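Ebony (Drosophila melanogaster, PDB 6DYR) probably joins beta-alanine to amines such as dopamine and histamine, its C-terminal domain, the part described here, holding the product carcinine (beta-alanyl-histamine). Local coordinates at residues G74-F79 and F123-A128; N117-S122 and G158-N163; E32-P37 and D199-Q204. All blocks are in the same frame, centred on the assembly; numbering follows the deposited sequence.

Contact 1. Residues G74-F79 and F123-A128. With HJD (N-[2-(1H-imidazol-5-yl)ethyl]-beta-alaninamide), chain B.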
loop_
_atom_site.group_PDB
_atom_site.type_symbol
_atom_site.label_atom_id
_atom_site.label_comp_id
_atom_site.label_asym_id
_atom_site.label_seq_id
_atom_site.Cartn_x
_atom_site.Cartn_y
_atom_site.Cartn_z
ATOM N N GLY A 74 5.235 10.649 -5.795
ATOM C CA GLY A 74 4.466 9.726 -4.985
ATOM C C GLY A 74 3.441 8.996 -5.821
ATOM O O GLY A 74 3.102 9.415 -6.932
ATOM N N THR A 75 2.949 7.889 -5.273
ATOM C CA THR A 75 1.960 7.093 -5.978
ATOM C C THR A 75 1.108 6.330 -4.975
ATOM O O THR A 75 1.573 5.945 -3.899
ATOM C CB THR A 75 2.613 6.121 -6.967
ATOM O OG1 THR A 75 1.595 5.385 -7.653
ATOM C CG2 THR A 75 3.534 5.150 -6.240
ATOM N N ALA A 76 -0.156 6.136 -5.340
ATOM C CA ALA A 76 -1.113 5.380 -4.537
ATOM C C ALA A 76 -1.734 4.329 -5.450
ATOM O O ALA A 76 -2.569 4.646 -6.301
ATOM C CB ALA A 76 -2.175 6.286 -3.929
ATOM N N LEU A 77 -1.307 3.085 -5.285
ATOM C CA LEU A 77 -1.823 1.980 -6.078
ATOM C C LEU A 77 -3.058 1.420 -5.386
ATOM O O LEU A 77 -2.985 0.973 -4.235
ATOM C CB LEU A 77 -0.752 0.905 -6.254
ATOM C CG LEU A 77 0.627 1.435 -6.656
ATOM C CD1 LEU A 77 1.591 0.288 -6.909
ATOM C CD2 LEU A 77 0.533 2.340 -7.877
ATOM N N ASN A 78 -4.192 1.454 -6.081
ATOM C CA ASN A 78 -5.464 1.046 -5.512
ATOM C C ASN A 78 -6.109 -0.017 -6.384
ATOM O O ASN A 78 -5.984 0.001 -7.610
ATOM C CB ASN A 78 -6.430 2.226 -5.369
ATOM C CG ASN A 78 -5.817 3.390 -4.631
ATOM O OD1 ASN A 78 -5.502 3.290 -3.447
ATOM N ND2 ASN A 78 -5.653 4.512 -5.326
ATOM N N PHE A 79 -6.807 -0.941 -5.729
ATOM C CA PHE A 79 -7.664 -1.907 -6.396
ATOM C C PHE A 79 -8.983 -1.995 -5.646
ATOM O O PHE A 79 -9.070 -1.656 -4.463
ATOM C CB PHE A 79 -7.035 -3.304 -6.456
ATOM C CG PHE A 79 -6.098 -3.509 -7.610
ATOM C CD1 PHE A 79 -6.546 -3.397 -8.916
ATOM C CD2 PHE A 79 -4.777 -3.852 -7.386
ATOM C CE1 PHE A 79 -5.681 -3.597 -9.976
ATOM C CE2 PHE A 79 -3.912 -4.056 -8.437
ATOM C CZ PHE A 79 -4.362 -3.931 -9.734
ATOM N N PHE A 123 -3.803 -0.573 -1.354
ATOM C CA PHE A 123 -2.872 -1.620 -0.962
ATOM C C PHE A 123 -1.415 -1.178 -0.993
ATOM O O PHE A 123 -0.583 -1.803 -0.325
ATOM C CB PHE A 123 -3.054 -2.862 -1.848
ATOM C CG PHE A 123 -2.502 -2.710 -3.235
ATOM C CD1 PHE A 123 -3.259 -2.120 -4.232
ATOM C CD2 PHE A 123 -1.232 -3.170 -3.547
ATOM C CE1 PHE A 123 -2.754 -1.980 -5.513
ATOM C CE2 PHE A 123 -0.721 -3.033 -4.827
ATOM C CZ PHE A 123 -1.485 -2.441 -5.811
ATOM N N MET A 124 -1.081 -0.121 -1.729
ATOM C CA MET A 124 0.306 0.315 -1.787
ATOM C C MET A 124 0.364 1.827 -1.945
ATOM O O MET A 124 -0.403 2.411 -2.715
ATOM C CB MET A 124 1.061 -0.376 -2.929
ATOM C CG MET A 124 2.522 -0.671 -2.612
ATOM S SD MET A 124 3.216 -2.020 -3.591
ATOM C CE MET A 124 2.326 -3.429 -2.937
ATOM N N MET A 125 1.276 2.449 -1.203
ATOM C CA MET A 125 1.481 3.889 -1.239
ATOM C C MET A 125 2.963 4.161 -1.036
ATOM O O MET A 125 3.559 3.658 -0.080
ATOM C CB MET A 125 0.643 4.589 -0.161
ATOM C CG MET A 125 0.629 6.101 -0.248
ATOM S SD MET A 125 -0.624 6.846 0.818
ATOM C CE MET A 125 -2.136 6.313 0.020
ATOM N N GLY A 126 3.559 4.934 -1.941
ATOM C CA GLY A 126 4.980 5.203 -1.877
ATOM C C GLY A 126 5.289 6.636 -2.253
ATOM O O GLY A 126 4.506 7.318 -2.921
ATOM N N THR A 127 6.457 7.089 -1.797
ATOM C CA THR A 127 6.987 8.401 -2.132
ATOM C C THR A 127 8.422 8.254 -2.612
ATOM O O THR A 127 9.080 7.241 -2.362
ATOM C CB THR A 127 6.936 9.360 -0.939
ATOM O OG1 THR A 127 7.575 8.750 0.187
ATOM C CG2 THR A 127 5.504 9.703 -0.583
ATOM N N ALA A 128 8.903 9.284 -3.305
ATOM C CA ALA A 128 10.266 9.281 -3.820
ATOM C C ALA A 128 11.278 9.444 -2.690
ATOM O O ALA A 128 11.002 10.075 -1.664
ATOM C CB ALA A 128 10.448 10.397 -4.850
HETATM N N1 HJD B . 2.672 -4.200 1.310
HETATM C C2 HJD B . 2.843 -3.466 2.458
HETATM N N3 HJD B . 0.599 -0.446 2.687
HETATM C C4 HJD B . 1.766 -2.605 3.027
HETATM N N4 HJD B . -2.341 3.187 3.226
HETATM C C5 HJD B . 1.814 -1.205 2.450
HETATM C C6 HJD B . 0.376 0.742 2.118
HETATM C C1 HJD B . 4.120 -3.705 2.858
HETATM C C3 HJD B . 3.815 -4.849 1.066
HETATM C C7 HJD B . -1.008 1.330 2.276
HETATM C C8 HJD B . -0.996 2.668 2.987
HETATM N N2 HJD B . 4.721 -4.579 1.978
HETATM O O1 HJD B . 1.242 1.323 1.466
#
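Leu-77 O is approached by two consecutive amides of the neighbouring strand, Met-124 N at 3.3 Å and Phe-123 N at 3.4 Å. Both bonds are weak, but their sharing of one carbonyl defines a classic beta bulge, Phe-123 and Met-124 together facing Leu-77. The strand order and the bulge on strand 119-127 are consistent with the GNAT acyltransferase fold. Beyond the bulge the ladder between strands 71-80 and 119-127 is regular and antiparallel. Leu-77 N returns a 2.8 Å bond to Met-124 O, and Thr-75 and Gly-126 exchange bonds in both directions.

The Phe-123 ring turns back toward the partner strand because CG lies between the backbone N and the carbonyl carbon (chi1 74°). Its CZ thereby reaches Leu-77 CB at 3.5 Å, while CE1 meets CD2 of Phe-79. These two rings are nearly parallel, their planes 16° apart, yet slid so far that they barely overlap. Leu-77 and Met-124 run side by side on the face shared with Thr-75, where helix 14-25 packs, joined by helix 42-57 over Leu-77. Ala-76 and Met-125 occupy the other face under helix 133-153, and the bend at chi3 of Met-125 goes with its CE lying 3.9 Å from Ala-76 CB.

On its side away from strand 71-80, where strand 158-163 is the neighbour, strand 119-127 meets the ligand: Met-125 N makes a weak, strongly bent bond to the carcinine amide oxygen O1, 2.9 Å long with an N-H...O angle of only 123°.

Contact 2. Residues N117-S122 and G158-N163. With HJD (N-[2-(1H-imidazol-5-yl)ethyl]-beta-alaninamide), chain B.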
loop_
_atom_site.group_PDB
_atom_site.type_symbol
_atom_site.label_atom_id
_atom_site.label_comp_id
_atom_site.label_asym_id
_atom_site.label_seq_id
_atom_site.Cartn_x
_atom_site.Cartn_y
_atom_site.Cartn_z
ATOM N N ASN A 117 -17.052 -2.806 -6.271
ATOM C CA ASN A 117 -17.154 -1.350 -6.165
ATOM C C ASN A 117 -17.596 -0.914 -4.771
ATOM O O ASN A 117 -18.207 0.146 -4.604
ATOM C CB ASN A 117 -18.094 -0.784 -7.234
ATOM C CG ASN A 117 -17.764 0.652 -7.601
ATOM O OD1 ASN A 117 -17.330 0.931 -8.718
ATOM N ND2 ASN A 117 -17.971 1.570 -6.664
ATOM N N GLN A 118 -17.296 -1.730 -3.762
ATOM C CA GLN A 118 -17.600 -1.418 -2.373
ATOM C C GLN A 118 -16.357 -1.076 -1.568
ATOM O O GLN A 118 -16.342 -0.080 -0.839
ATOM C CB GLN A 118 -18.324 -2.602 -1.713
ATOM C CG GLN A 118 -19.686 -2.906 -2.305
ATOM C CD GLN A 118 -20.729 -1.870 -1.935
ATOM O OE1 GLN A 118 -20.523 -1.057 -1.031
ATOM N NE2 GLN A 118 -21.858 -1.897 -2.631
ATOM N N ILE A 119 -15.309 -1.879 -1.690
ATOM C CA ILE A 119 -14.124 -1.770 -0.852
ATOM C C ILE A 119 -12.973 -1.297 -1.727
ATOM O O ILE A 119 -12.437 -2.064 -2.536
ATOM C CB ILE A 119 -13.793 -3.104 -0.172
ATOM C CG1 ILE A 119 -15.053 -3.726 0.425
ATOM C CG2 ILE A 119 -12.783 -2.900 0.919
ATOM C CD1 ILE A 119 -14.804 -5.067 1.053
ATOM N N LEU A 120 -12.591 -0.033 -1.571
ATOM C CA LEU A 120 -11.408 0.491 -2.246
ATOM C C LEU A 120 -10.181 0.084 -1.437
ATOM O O LEU A 120 -9.974 0.567 -0.318
ATOM C CB LEU A 120 -11.497 2.006 -2.394
ATOM C CG LEU A 120 -10.333 2.616 -3.177
ATOM C CD1 LEU A 120 -10.348 2.118 -4.614
ATOM C CD2 LEU A 120 -10.364 4.132 -3.129
ATOM N N HIS A 121 -9.377 -0.819 -1.989
ATOM C CA HIS A 121 -8.188 -1.318 -1.302
ATOM C C HIS A 121 -7.014 -0.431 -1.687
ATOM O O HIS A 121 -6.487 -0.523 -2.797
ATOM C CB HIS A 121 -7.918 -2.777 -1.658
ATOM C CG HIS A 121 -6.896 -3.435 -0.782
ATOM N ND1 HIS A 121 -6.174 -4.540 -1.180
ATOM C CD2 HIS A 121 -6.481 -3.147 0.474
ATOM C CE1 HIS A 121 -5.356 -4.903 -0.208
ATOM N NE2 HIS A 121 -5.522 -4.073 0.807
ATOM N N SER A 122 -6.617 0.452 -0.772
ATOM C CA SER A 122 -5.378 1.211 -0.926
ATOM C C SER A 122 -4.243 0.309 -0.457
ATOM O O SER A 122 -3.773 0.382 0.680
ATOM C CB SER A 122 -5.437 2.516 -0.140
ATOM O OG SER A 122 -4.176 3.155 -0.116
ATOM N N GLY A 158 -16.013 2.635 1.165
ATOM C CA GLY A 158 -14.982 3.015 2.111
ATOM C C GLY A 158 -13.617 2.629 1.594
ATOM O O GLY A 158 -13.480 1.923 0.591
ATOM N N ILE A 159 -12.601 3.110 2.304
ATOM C CA ILE A 159 -11.203 2.857 1.980
ATOM C C ILE A 159 -10.671 1.824 2.961
ATOM O O ILE A 159 -10.906 1.927 4.171
ATOM C CB ILE A 159 -10.371 4.150 2.025
ATOM C CG1 ILE A 159 -10.878 5.136 0.973
ATOM C CG2 ILE A 159 -8.895 3.850 1.815
ATOM C CD1 ILE A 159 -10.161 6.467 0.990
ATOM N N PHE A 160 -9.951 0.835 2.436
ATOM C CA PHE A 160 -9.480 -0.314 3.196
ATOM C C PHE A 160 -7.988 -0.467 2.957
ATOM O O PHE A 160 -7.541 -0.452 1.806
ATOM C CB PHE A 160 -10.233 -1.571 2.758
ATOM C CG PHE A 160 -9.905 -2.807 3.543
ATOM C CD1 PHE A 160 -10.151 -2.870 4.904
ATOM C CD2 PHE A 160 -9.402 -3.929 2.904
ATOM C CE1 PHE A 160 -9.873 -4.023 5.618
ATOM C CE2 PHE A 160 -9.126 -5.083 3.610
ATOM C CZ PHE A 160 -9.360 -5.130 4.970
ATOM N N THR A 161 -7.220 -0.602 4.034
ATOM C CA THR A 161 -5.777 -0.704 3.883
ATOM C C THR A 161 -5.171 -1.303 5.141
ATOM O O THR A 161 -5.738 -1.199 6.232
ATOM C CB THR A 161 -5.141 0.662 3.597
ATOM O OG1 THR A 161 -3.729 0.500 3.441
ATOM C CG2 THR A 161 -5.403 1.632 4.741
ATOM N N THR A 162 -4.013 -1.931 4.969
ATOM C CA THR A 162 -3.190 -2.400 6.075
ATOM C C THR A 162 -1.943 -1.532 6.133
ATOM O O THR A 162 -1.167 -1.490 5.172
ATOM C CB THR A 162 -2.818 -3.871 5.904
ATOM O OG1 THR A 162 -4.010 -4.657 5.925
ATOM C CG2 THR A 162 -1.910 -4.331 7.031
ATOM N N ASN A 163 -1.763 -0.831 7.245
ATOM C CA ASN A 163 -0.655 0.099 7.409
ATOM C C ASN A 163 0.441 -0.570 8.225
ATOM O O ASN A 163 0.201 -1.019 9.352
ATOM C CB ASN A 163 -1.134 1.393 8.063
ATOM C CG ASN A 163 -1.934 2.249 7.106
ATOM O OD1 ASN A 163 -1.508 2.491 5.981
ATOM N ND2 ASN A 163 -3.108 2.686 7.535
HETATM N N1 HJD B . 2.672 -4.200 1.310
HETATM C C2 HJD B . 2.843 -3.466 2.458
HETATM N N3 HJD B . 0.599 -0.446 2.687
HETATM C C4 HJD B . 1.766 -2.605 3.027
HETATM N N4 HJD B . -2.341 3.187 3.226
HETATM C C5 HJD B . 1.814 -1.205 2.450
HETATM C C6 HJD B . 0.376 0.742 2.118
HETATM C C1 HJD B . 4.120 -3.705 2.858
HETATM C C3 HJD B . 3.815 -4.849 1.066
HETATM C C7 HJD B . -1.008 1.330 2.276
HETATM C C8 HJD B . -0.996 2.668 2.987
HETATM N N2 HJD B . 4.721 -4.579 1.978
HETATM O O1 HJD B . 1.242 1.323 1.466
#
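Leu-120 and Phe-160 make the firm centre of this parallel pairing: Phe-160 N bonds to Leu-120 O at 2.8 Å, flanked by Leu-120 N to Gly-158 O and Ser-122 N to Phe-160 O. The two strands belong to a beta-alpha-beta crossover through helix 133-153. Their ladder ends at His-121 with Phe-160, and the segment axes diverge by 34°, consistent with the splay between neighbouring parallel strands of GNAT folds; carcinine binds between them. On the face carrying Ile-119, His-121 and Phe-160 the packing is close. Ile-119 CG2 lies 3.4 Å from Phe-160 CB, the two side chains pointing the same way. The His-121 ring brings CD2 to within 3.2 Å of Phe-160 O, which sits near the ring plane at its edge, while NE2 bonds to Glu-104. On the other face Leu-120 and Ile-159 touch more loosely, beneath helix 133-153. Looser still is the partly exposed start at Gln-118, whose carbonyl O takes only a weak 3.4 Å bond from Gly-158 N.

Past Ser-122 a side chain continues the link. Thr-161 OG1, placed anti to its own backbone N (chi1 -179°), donates to Ser-122 O at 2.8 Å. The same Thr-161 OG1 accepts from carcinine N4 at 3.0 Å. A valine at this position would probably leave Ser-122 O without that donor and the ligand amine without one of its acceptors. Thr-162 O takes the ligand amide N3, and Asn-163 OD1 adds a weak bond to N4. With its hydroxyl hydrogen directed to Ser-122 O, Thr-161 OG1 acts as acceptor for N4, consistent with a site that receives an amino group, probably protonated, through neutral oxygens.

Contact 3. Residues E32-P37 and D199-Q204. With HJD (N-[2-(1H-imidazol-5-yl)ethyl]-beta-alaninamide), chain B.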
loop_
_atom_site.group_PDB
_atom_site.type_symbol
_atom_site.label_atom_id
_atom_site.label_comp_id
_atom_site.label_asym_id
_atom_site.label_seq_id
_atom_site.Cartn_x
_atom_site.Cartn_y
_atom_site.Cartn_z
ATOM N N GLU A 32 9.592 -6.151 5.173
ATOM C CA GLU A 32 10.611 -6.761 4.326
ATOM C C GLU A 32 11.983 -6.787 4.985
ATOM O O GLU A 32 12.816 -7.621 4.611
ATOM C CB GLU A 32 10.695 -6.017 2.988
ATOM C CG GLU A 32 9.556 -6.314 2.018
ATOM C CD GLU A 32 8.233 -5.658 2.390
ATOM O OE1 GLU A 32 7.343 -5.597 1.515
ATOM O OE2 GLU A 32 8.068 -5.210 3.544
ATOM N N GLN A 33 12.244 -5.891 5.942
ATOM C CA GLN A 33 13.547 -5.869 6.597
ATOM C C GLN A 33 13.816 -7.162 7.356
ATOM O O GLN A 33 14.978 -7.539 7.550
ATOM C CB GLN A 33 13.638 -4.676 7.546
ATOM C CG GLN A 33 12.610 -4.718 8.666
ATOM C CD GLN A 33 12.695 -3.526 9.594
ATOM O OE1 GLN A 33 11.691 -3.105 10.171
ATOM N NE2 GLN A 33 13.894 -2.976 9.747
ATOM N N TRP A 34 12.766 -7.853 7.783
ATOM C CA TRP A 34 12.919 -9.073 8.561
ATOM C C TRP A 34 13.034 -10.319 7.695
ATOM O O TRP A 34 13.392 -11.382 8.211
ATOM C CB TRP A 34 11.749 -9.209 9.539
ATOM C CG TRP A 34 11.562 -7.965 10.344
ATOM C CD1 TRP A 34 10.522 -7.087 10.271
ATOM C CD2 TRP A 34 12.468 -7.437 11.319
ATOM N NE1 TRP A 34 10.717 -6.049 11.154
ATOM C CE2 TRP A 34 11.905 -6.243 11.807
ATOM C CE3 TRP A 34 13.695 -7.864 11.833
ATOM C CZ2 TRP A 34 12.529 -5.473 12.785
ATOM C CZ3 TRP A 34 14.311 -7.100 12.800
ATOM C CH2 TRP A 34 13.729 -5.918 13.267
ATOM N N LEU A 35 12.751 -10.210 6.399
ATOM C CA LEU A 35 12.971 -11.293 5.454
ATOM C C LEU A 35 14.368 -11.259 4.847
ATOM O O LEU A 35 14.622 -11.968 3.869
ATOM C CB LEU A 35 11.921 -11.246 4.341
ATOM C CG LEU A 35 10.461 -11.322 4.793
ATOM C CD1 LEU A 35 9.523 -11.218 3.603
ATOM C CD2 LEU A 35 10.206 -12.601 5.568
ATOM N N LYS A 36 15.269 -10.448 5.396
ATOM C CA LYS A 36 16.632 -10.401 4.894
ATOM C C LYS A 36 17.383 -11.671 5.288
ATOM O O LYS A 36 17.287 -12.121 6.434
ATOM C CB LYS A 36 17.375 -9.182 5.441
ATOM C CG LYS A 36 16.861 -7.841 4.951
ATOM C CD LYS A 36 17.794 -6.720 5.390
ATOM C CE LYS A 36 17.277 -5.362 4.950
ATOM N NZ LYS A 36 18.255 -4.275 5.236
ATOM N N PRO A 37 18.137 -12.274 4.361
ATOM C CA PRO A 37 18.170 -11.857 2.957
ATOM C C PRO A 37 17.265 -12.721 2.086
ATOM O O PRO A 37 16.519 -13.553 2.603
ATOM C CB PRO A 37 19.633 -12.051 2.582
ATOM C CG PRO A 37 20.032 -13.250 3.390
ATOM C CD PRO A 37 19.223 -13.219 4.669
ATOM N N ASP A 199 11.794 -11.665 14.602
ATOM C CA ASP A 199 12.866 -10.819 15.109
ATOM C C ASP A 199 12.451 -9.361 15.250
ATOM O O ASP A 199 13.235 -8.559 15.771
ATOM C CB ASP A 199 14.092 -10.914 14.200
ATOM C CG ASP A 199 14.767 -12.265 14.276
ATOM O OD1 ASP A 199 14.763 -12.871 15.368
ATOM O OD2 ASP A 199 15.296 -12.726 13.241
ATOM N N ALA A 200 11.254 -8.999 14.792
ATOM C CA ALA A 200 10.762 -7.644 14.966
ATOM C C ALA A 200 10.332 -7.423 16.414
ATOM O O ALA A 200 9.828 -8.343 17.064
ATOM C CB ALA A 200 9.584 -7.381 14.034
ATOM N N PRO A 201 10.520 -6.215 16.944
ATOM C CA PRO A 201 10.077 -5.943 18.314
ATOM C C PRO A 201 8.565 -6.047 18.428
ATOM O O PRO A 201 7.833 -5.961 17.439
ATOM C CB PRO A 201 10.562 -4.511 18.571
ATOM C CG PRO A 201 10.678 -3.907 17.210
ATOM C CD PRO A 201 11.110 -5.026 16.305
ATOM N N ASP A 202 8.098 -6.243 19.665
ATOM C CA ASP A 202 6.661 -6.346 19.905
ATOM C C ASP A 202 5.923 -5.086 19.478
ATOM O O ASP A 202 4.732 -5.144 19.146
ATOM C CB ASP A 202 6.392 -6.637 21.383
ATOM C CG ASP A 202 6.904 -7.997 21.813
ATOM O OD1 ASP A 202 7.406 -8.745 20.950
ATOM O OD2 ASP A 202 6.802 -8.317 23.015
ATOM N N GLU A 203 6.613 -3.945 19.460
ATOM C CA GLU A 203 5.955 -2.679 19.168
ATOM C C GLU A 203 5.597 -2.527 17.696
ATOM O O GLU A 203 4.802 -1.645 17.356
ATOM C CB GLU A 203 6.842 -1.515 19.614
ATOM C CG GLU A 203 7.083 -1.450 21.122
ATOM C CD GLU A 203 8.031 -2.530 21.618
ATOM O OE1 GLU A 203 8.961 -2.894 20.866
ATOM O OE2 GLU A 203 7.837 -3.026 22.749
ATOM N N GLN A 204 6.155 -3.355 16.814
ATOM C CA GLN A 204 5.869 -3.239 15.389
ATOM C C GLN A 204 4.539 -3.915 15.078
ATOM O O GLN A 204 4.393 -5.132 15.252
ATOM C CB GLN A 204 6.991 -3.846 14.552
ATOM C CG GLN A 204 6.817 -3.583 13.065
ATOM C CD GLN A 204 7.902 -4.210 12.218
ATOM O OE1 GLN A 204 9.032 -4.390 12.668
ATOM N NE2 GLN A 204 7.562 -4.551 10.983
HETATM N N1 HJD B . 2.672 -4.200 1.310
HETATM C C2 HJD B . 2.843 -3.466 2.458
HETATM N N3 HJD B . 0.599 -0.446 2.687
HETATM C C4 HJD B . 1.766 -2.605 3.027
HETATM N N4 HJD B . -2.341 3.187 3.226
HETATM C C5 HJD B . 1.814 -1.205 2.450
HETATM C C6 HJD B . 0.376 0.742 2.118
HETATM C C1 HJD B . 4.120 -3.705 2.858
HETATM C C3 HJD B . 3.815 -4.849 1.066
HETATM C C7 HJD B . -1.008 1.330 2.276
HETATM C C8 HJD B . -0.996 2.668 2.987
HETATM N N2 HJD B . 4.721 -4.579 1.978
HETATM O O1 HJD B . 1.242 1.323 1.466
#
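Trp-34 reaches across to the 199-204 loop with its whole indole, CB directed toward that segment and CG anti to the carbonyl carbon (chi1 -51°). From CG the five-membered edge leads to CD1, 3.9 Å from Ala-200 CB, and then to NE1, which donates a 2.8 Å hydrogen bond to Gln-204 OE1. The bond is moderately bent, with an N-H...O angle of 142°. It uses a lone pair of OE1 in the carbonyl plane, although the oxygen is tilted 21° out of the indole plane. CE2 lies beneath the Ala-200 methyl, a CH-pi contact in which CB sits 3.6 Å from the centroid of the five-membered ring.

Two irregular surface connections meet here: a short 3-10 turn after helix 14-25, and the loop before strand 205-212, where Pro-201 to Gln-204 form a type I beta turn. Further along the six-membered ring, CE3 runs beside Asp-199 CB and CZ2 beside Pro-201 CD. Between them, Trp-34 CZ3 meets Asp-199 O at 3.5 Å. The extended Gln-204 chain is held at its other amide atom too, NE2 bonding to Asp-30 O. In the same 3-10 turn, Glu-32 OE1 lies 2.9 Å from N2 of the carcinine imidazole.

From the N terminus, residues 32-37 open contact 3, which closes only at 199-204, so its long loop encloses both other contacts. Within it, 74-79 opens contact 1. Before that closes at 123-128, residues 117-122 have opened contact 2, which ends at 158-163; contacts 1 and 2 therefore cross. They meet on strand 119-127, the middle of a three-strand run, where Phe-79 O and His-121 N lie 2.6 Å apart in a probable hydrogen bond. Contact 3 touches neither, its nearest atoms about 7 Å from contact 1, and ties the loop between helices 14-25 and 42-57 to the loop between strands 178-184 and 205-212. Carcinine touches segments of all three.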